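Local coordinates for protein laminin subunit ALPHA-1 (Mus musculus, PDB 2JD4) that forms the LG4-5 domain pair of laminin-111, a basement membrane protein, and probably helps to attach it to cell surfaces, at residues G239-S242 with D246-G249; L258-V261 with G266-T269. The protein carries 4 engineered substitutions. All coordinates share one frame; numbering follows the deposited sequence.

Interaction 1 (G239-S242 with D246-G249). With MG (magnesium ion), chain D.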
ATOM      1  N   GLY A 239       3.961 -16.494   6.519  1.00 18.08           N
ATOM      2  CA  GLY A 239       3.694 -17.556   7.471  1.00 17.71           C
ATOM      3  C   GLY A 239       2.411 -17.338   8.258  1.00 18.73           C
ATOM      4  O   GLY A 239       2.103 -16.221   8.691  1.00 15.53           O
ATOM      5  N   ILE A 240       1.638 -18.409   8.420  1.00 18.22           N
ATOM      6  CA  ILE A 240       0.397 -18.369   9.194  1.00 20.39           C
ATOM      7  C   ILE A 240       0.469 -19.618  10.063  1.00 18.59           C
ATOM      8  O   ILE A 240       0.408 -20.737   9.547  1.00 16.88           O
ATOM      9  CB  ILE A 240      -0.850 -18.449   8.288  1.00 22.85           C
ATOM     10  CG1 ILE A 240      -0.805 -17.330   7.239  1.00 21.22           C
ATOM     11  CG2 ILE A 240      -2.114 -18.308   9.133  1.00 22.48           C
ATOM     12  CD1 ILE A 240      -1.952 -17.383   6.245  1.00 27.15           C
ATOM     13  N   SER A 241       0.592 -19.438  11.373  1.00 16.77           N
ATOM     14  CA  SER A 241       0.736 -20.589  12.258  1.00 18.19           C
ATOM     15  C   SER A 241      -0.022 -20.542  13.578  1.00 20.43           C
ATOM     16  O   SER A 241      -0.194 -19.480  14.178  1.00 22.05           O
ATOM     17  CB  SER A 241       2.223 -20.797  12.556  1.00 16.25           C
ATOM     18  OG  SER A 241       2.429 -21.868  13.466  1.00 21.10           O
ATOM     19  N   SER A 242      -0.480 -21.709  14.023  1.00 22.27           N
ATOM     20  CA  SER A 242      -1.167 -21.813  15.304  1.00 24.38           C
ATOM     21  C   SER A 242      -0.033 -21.957  16.319  1.00 26.61           C
ATOM     22  O   SER A 242       1.114 -22.185  15.937  1.00 28.25           O
ATOM     23  CB  SER A 242      -2.045 -23.062  15.346  1.00 26.65           C
ATOM     24  OG  SER A 242      -1.251 -24.235  15.272  1.00 34.79           O
ATOM     25  N   ASP A 246      -0.655 -27.160  13.389  1.00 24.45           N
ATOM     26  CA  ASP A 246      -1.185 -26.697  12.105  1.00 22.16           C
ATOM     27  C   ASP A 246      -0.590 -25.355  11.650  1.00 21.33           C
ATOM     28  O   ASP A 246      -0.651 -24.364  12.380  1.00 22.99           O
ATOM     29  CB  ASP A 246      -2.710 -26.590  12.192  1.00 21.21           C
ATOM     30  CG  ASP A 246      -3.385 -27.954  12.249  1.00 27.40           C
ATOM     31  OD1 ASP A 246      -2.700 -28.944  12.578  1.00 22.87           O
ATOM     32  OD2 ASP A 246      -4.597 -28.031  11.967  1.00 26.67           O
ATOM     33  N   ALA A 247      -0.032 -25.330  10.440  1.00 23.09           N
ATOM     34  CA  ALA A 247       0.570 -24.107   9.899  1.00 23.56           C
ATOM     35  C   ALA A 247       1.033 -24.233   8.446  1.00 25.31           C
ATOM     36  O   ALA A 247       1.169 -25.339   7.919  1.00 23.47           O
ATOM     37  CB  ALA A 247       1.752 -23.691  10.770  1.00 23.41           C
ATOM     38  N   ILE A 248       1.258 -23.086   7.802  1.00 23.45           N
ATOM     39  CA  ILE A 248       1.759 -23.044   6.427  1.00 21.56           C
ATOM     40  C   ILE A 248       2.842 -21.968   6.345  1.00 22.39           C
ATOM     41  O   ILE A 248       2.819 -21.003   7.110  1.00 22.07           O
ATOM     42  CB  ILE A 248       0.652 -22.708   5.395  1.00 24.60           C
ATOM     43  CG1 ILE A 248       0.177 -21.264   5.567  1.00 21.41           C
ATOM     44  CG2 ILE A 248      -0.521 -23.669   5.559  1.00 26.67           C
ATOM     45  CD1 ILE A 248      -0.721 -20.794   4.435  1.00 22.49           C
ATOM     46  N   GLY A 249       3.790 -22.136   5.428  1.00 24.14           N
ATOM     47  CA  GLY A 249       4.862 -21.163   5.286  1.00 23.24           C
ATOM     48  C   GLY A 249       5.440 -21.089   3.884  1.00 24.07           C
ATOM     49  O   GLY A 249       5.433 -22.076   3.151  1.00 24.54           O
TER
HETATM   50 MG    MG D4062      -6.005 -29.661  12.522  1.00 26.74          MG
HETATM   51  O   HOH W   1      -4.258 -30.879  13.180  1.00 26.81           O
HETATM   52  O   HOH W   2      -6.189 -28.649  14.233  1.00 22.35           O
HETATM   53  O   HOH W   3      -6.110 -30.867  10.721  1.00 36.41           O

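Interaction 2 (L258-V261 with G266-T269)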
ATOM      1  N   LEU A 258      10.557 -22.475  -0.883  1.00 26.67           N
ATOM      2  CA  LEU A 258       9.939 -23.596  -0.185  1.00 25.76           C
ATOM      3  C   LEU A 258       8.534 -23.240   0.288  1.00 26.17           C
ATOM      4  O   LEU A 258       8.294 -22.143   0.806  1.00 23.01           O
ATOM      5  CB  LEU A 258      10.778 -23.996   1.029  1.00 27.38           C
ATOM      6  CG  LEU A 258      12.279 -24.199   0.825  1.00 31.65           C
ATOM      7  CD1 LEU A 258      12.928 -24.596   2.149  1.00 29.73           C
ATOM      8  CD2 LEU A 258      12.518 -25.266  -0.234  1.00 31.65           C
ATOM      9  N   PHE A 259       7.615 -24.182   0.099  1.00 22.10           N
ATOM     10  CA  PHE A 259       6.223 -24.032   0.502  1.00 26.44           C
ATOM     11  C   PHE A 259       5.929 -25.200   1.446  1.00 27.98           C
ATOM     12  O   PHE A 259       5.798 -26.339   1.000  1.00 27.80           O
ATOM     13  CB  PHE A 259       5.326 -24.085  -0.743  1.00 21.77           C
ATOM     14  CG  PHE A 259       3.848 -24.026  -0.454  1.00 23.29           C
ATOM     15  CD1 PHE A 259       3.349 -23.266   0.595  1.00 19.53           C
ATOM     16  CD2 PHE A 259       2.948 -24.687  -1.284  1.00 24.42           C
ATOM     17  CE1 PHE A 259       1.978 -23.161   0.814  1.00 26.88           C
ATOM     18  CE2 PHE A 259       1.572 -24.590  -1.079  1.00 24.14           C
ATOM     19  CZ  PHE A 259       1.084 -23.825  -0.028  1.00 26.81           C
ATOM     20  N   HIS A 260       5.860 -24.913   2.747  1.00 28.59           N
ATOM     21  CA  HIS A 260       5.598 -25.938   3.760  1.00 25.55           C
ATOM     22  C   HIS A 260       4.151 -25.907   4.212  1.00 25.92           C
ATOM     23  O   HIS A 260       3.542 -24.846   4.312  1.00 26.23           O
ATOM     24  CB  HIS A 260       6.460 -25.718   5.005  1.00 25.60           C
ATOM     25  CG  HIS A 260       7.919 -25.554   4.725  1.00 22.20           C
ATOM     26  ND1 HIS A 260       8.711 -26.583   4.263  1.00 22.31           N
ATOM     27  CD2 HIS A 260       8.735 -24.481   4.862  1.00 17.67           C
ATOM     28  CE1 HIS A 260       9.952 -26.151   4.126  1.00 19.51           C
ATOM     29  NE2 HIS A 260       9.992 -24.878   4.483  1.00 17.99           N
ATOM     30  N   VAL A 261       3.610 -27.078   4.516  1.00 26.49           N
ATOM     31  CA  VAL A 261       2.242 -27.178   4.990  1.00 23.28           C
ATOM     32  C   VAL A 261       2.157 -28.302   6.017  1.00 26.84           C
ATOM     33  O   VAL A 261       2.787 -29.346   5.851  1.00 25.13           O
ATOM     34  CB  VAL A 261       1.274 -27.481   3.825  1.00 29.14           C
ATOM     35  CG1 VAL A 261      -0.089 -27.887   4.362  1.00 23.49           C
ATOM     36  CG2 VAL A 261       1.137 -26.252   2.936  1.00 28.86           C
ATOM     37  N   GLY A 266       2.266 -33.856  10.191  1.00 29.14           N
ATOM     38  CA  GLY A 266       3.652 -33.706   9.787  1.00 27.84           C
ATOM     39  C   GLY A 266       3.828 -32.721   8.647  1.00 27.07           C
ATOM     40  O   GLY A 266       2.901 -32.474   7.879  1.00 26.19           O
ATOM     41  N   ARG A 267       5.028 -32.167   8.524  1.00 28.65           N
ATOM     42  CA  ARG A 267       5.315 -31.190   7.474  1.00 28.67           C
ATOM     43  C   ARG A 267       5.396 -31.778   6.065  1.00 30.24           C
ATOM     44  O   ARG A 267       6.068 -32.785   5.835  1.00 30.86           O
ATOM     45  CB  ARG A 267       6.624 -30.458   7.787  1.00 25.85           C
ATOM     46  CG  ARG A 267       7.059 -29.470   6.701  1.00 26.52           C
ATOM     47  CD  ARG A 267       8.362 -28.775   7.072  1.00 23.40           C
ATOM     48  NE  ARG A 267       8.219 -27.983   8.292  1.00 23.25           N
ATOM     49  CZ  ARG A 267       9.219 -27.347   8.891  1.00 25.03           C
ATOM     50  NH1 ARG A 267      10.446 -27.401   8.386  1.00 20.80           N
ATOM     51  NH2 ARG A 267       8.996 -26.666  10.003  1.00 21.08           N
ATOM     52  N   ILE A 268       4.697 -31.132   5.136  1.00 28.11           N
ATOM     53  CA  ILE A 268       4.684 -31.517   3.726  1.00 31.20           C
ATOM     54  C   ILE A 268       5.381 -30.349   3.024  1.00 29.11           C
ATOM     55  O   ILE A 268       5.008 -29.195   3.233  1.00 27.86           O
ATOM     56  CB  ILE A 268       3.237 -31.653   3.198  1.00 32.21           C
ATOM     57  CG1 ILE A 268       2.478 -32.684   4.043  1.00 34.99           C
ATOM     58  CG2 ILE A 268       3.249 -32.070   1.734  1.00 32.18           C
ATOM     59  CD1 ILE A 268       1.007 -32.798   3.709  1.00 38.92           C
ATOM     60  N   THR A 269       6.382 -30.640   2.197  1.00 30.04           N
ATOM     61  CA  THR A 269       7.136 -29.578   1.533  1.00 31.54           C
ATOM     62  C   THR A 269       7.327 -29.667   0.019  1.00 34.65           C
ATOM     63  O   THR A 269       7.764 -30.695  -0.506  1.00 36.76           O
ATOM     64  CB  THR A 269       8.538 -29.462   2.168  1.00 30.32           C
ATOM     65  OG1 THR A 269       8.404 -29.101   3.547  1.00 29.48           O
ATOM     66  CG2 THR A 269       9.382 -28.416   1.447  1.00 33.37           C
TER

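Interaction 1 (G239-S242 with D246-G249)
Ser242 meets the flat peptide group of Asp246 at its carbonyl oxygen, which takes two donors from this one residue. Ser242 OG lies in the carbonyl plane on a lone pair of Asp246 O, at 3.0 Å, whereas Ser242 N donates to the same oxygen nearly along the C=O axis, at 3.1 Å. This double grip lies beside the turn of the antiparallel hairpin 235-241/247-253, in the second laminin G domain of the chain, a beta-sandwich of the jelly-roll type. Placing OG between the backbone N and the carbonyl carbon (chi1 65°) turns the Ser242 hydroxyl to Asp246 O.

Farther along, Ile240 and Ile248 form a hydrogen-bonded pair, each N donating to the other's O. Their side chains run side by side on the same face of the sheet, Ile240 CB standing 4.0 Å from Ile248 CG1, and continue into the sandwich interior, where Ile248 meets Leu222 and Ile224 of strand 222-230. The reverse face carries Ser241 and Ala247, a non-hydrogen-bonded pair packed tightly, with the two CB atoms 3.4 Å apart. Ser241 OG is held by Ser242 O and by the backbone of Asn336.

The Asp246 carboxylate reaches out beyond the hairpin to the magnesium ion, which Asp319 also binds. Its two oxygens divide the work: Asp246 OD2 coordinates the magnesium at 2.2 Å, while Asp246 OD1 accepts a hydrogen bond of 2.6 Å from water 1, itself a magnesium ligand.

Interaction 2 (L258-V261 with G266-T269)
His260 and Thr269 are joined through their side chains by a short hydrogen bond, 2.6 Å between His260 ND1 and Thr269 OG1, across an antiparallel, non-hydrogen-bonded pair of the hairpin 256-262/267-272. The hydroxyl sits at the edge of the imidazole, in its plane, and either atom could be the donor. As cross-strand partners both leave the sheet on the same face, and His260 CG and Thr269 OG1, each anti to its own carbonyl carbon (chi1 -51° and -62°), bring the ring edge and the hydroxyl together. The Thr269 methyl CG2 lies out of the ring plane, on the side away from Arg267, 3.4 Å from His260 ND1.

Within these segments the backbone hydrogen bonds come from the next pair, Val261 with Ile268. Val261 N donates to Ile268 O at 2.8 Å, and Ile268 N donates to Val261 O at 2.7 Å. Weaker CA-H...O contacts continue this pattern on both sides, as from His260 CA to Ile268 O.

Van der Waals packing differs between the two faces of the sheet. Beside the histidine, the aliphatic part of Arg267 lies against the ring, its CD 3.6 Å from His260 ND1; a bend at chi3 (-62°) then brings NH1 over one ring face. On the face of Val261 and Ile268, both side chains, together with Phe259, meet Ile297 of strand 296-301, in the opposing sheet of the laminin G sandwich.

Charge gathers around the imidazole. Its NE2 is hydrogen-bonded to Glu251 OE2, whereas Arg267 NH2 is bonded to Asn336 O. The ring is therefore gripped at both nitrogens, which fixes its rotation; Glu251 would probably stabilise a positive charge on His260, and the nearby guanidinium would tend to oppose it.

Overall arrangement
Interactions 1 and 2 belong to two antiparallel hairpins of one laminin G domain, joined by the pairing of strands 247-253 and 256-262. Gly249 O probably accepts a hydrogen bond from His260 N at this seam, and Ile248 packs against Val261 on the interior face. Interaction 1 is the more deeply buried: seven of its eight touching residues are buried, and its polar chemistry is largely that of backbone and serine hydroxyls, with one carboxylate given to magnesium. Interaction 2, about 10 Å away between centres, is partly exposed and relies more on ionisable side chains. The side chain of Val261 is about 10 Å from the magnesium ion, so interaction 2 takes no part in binding it.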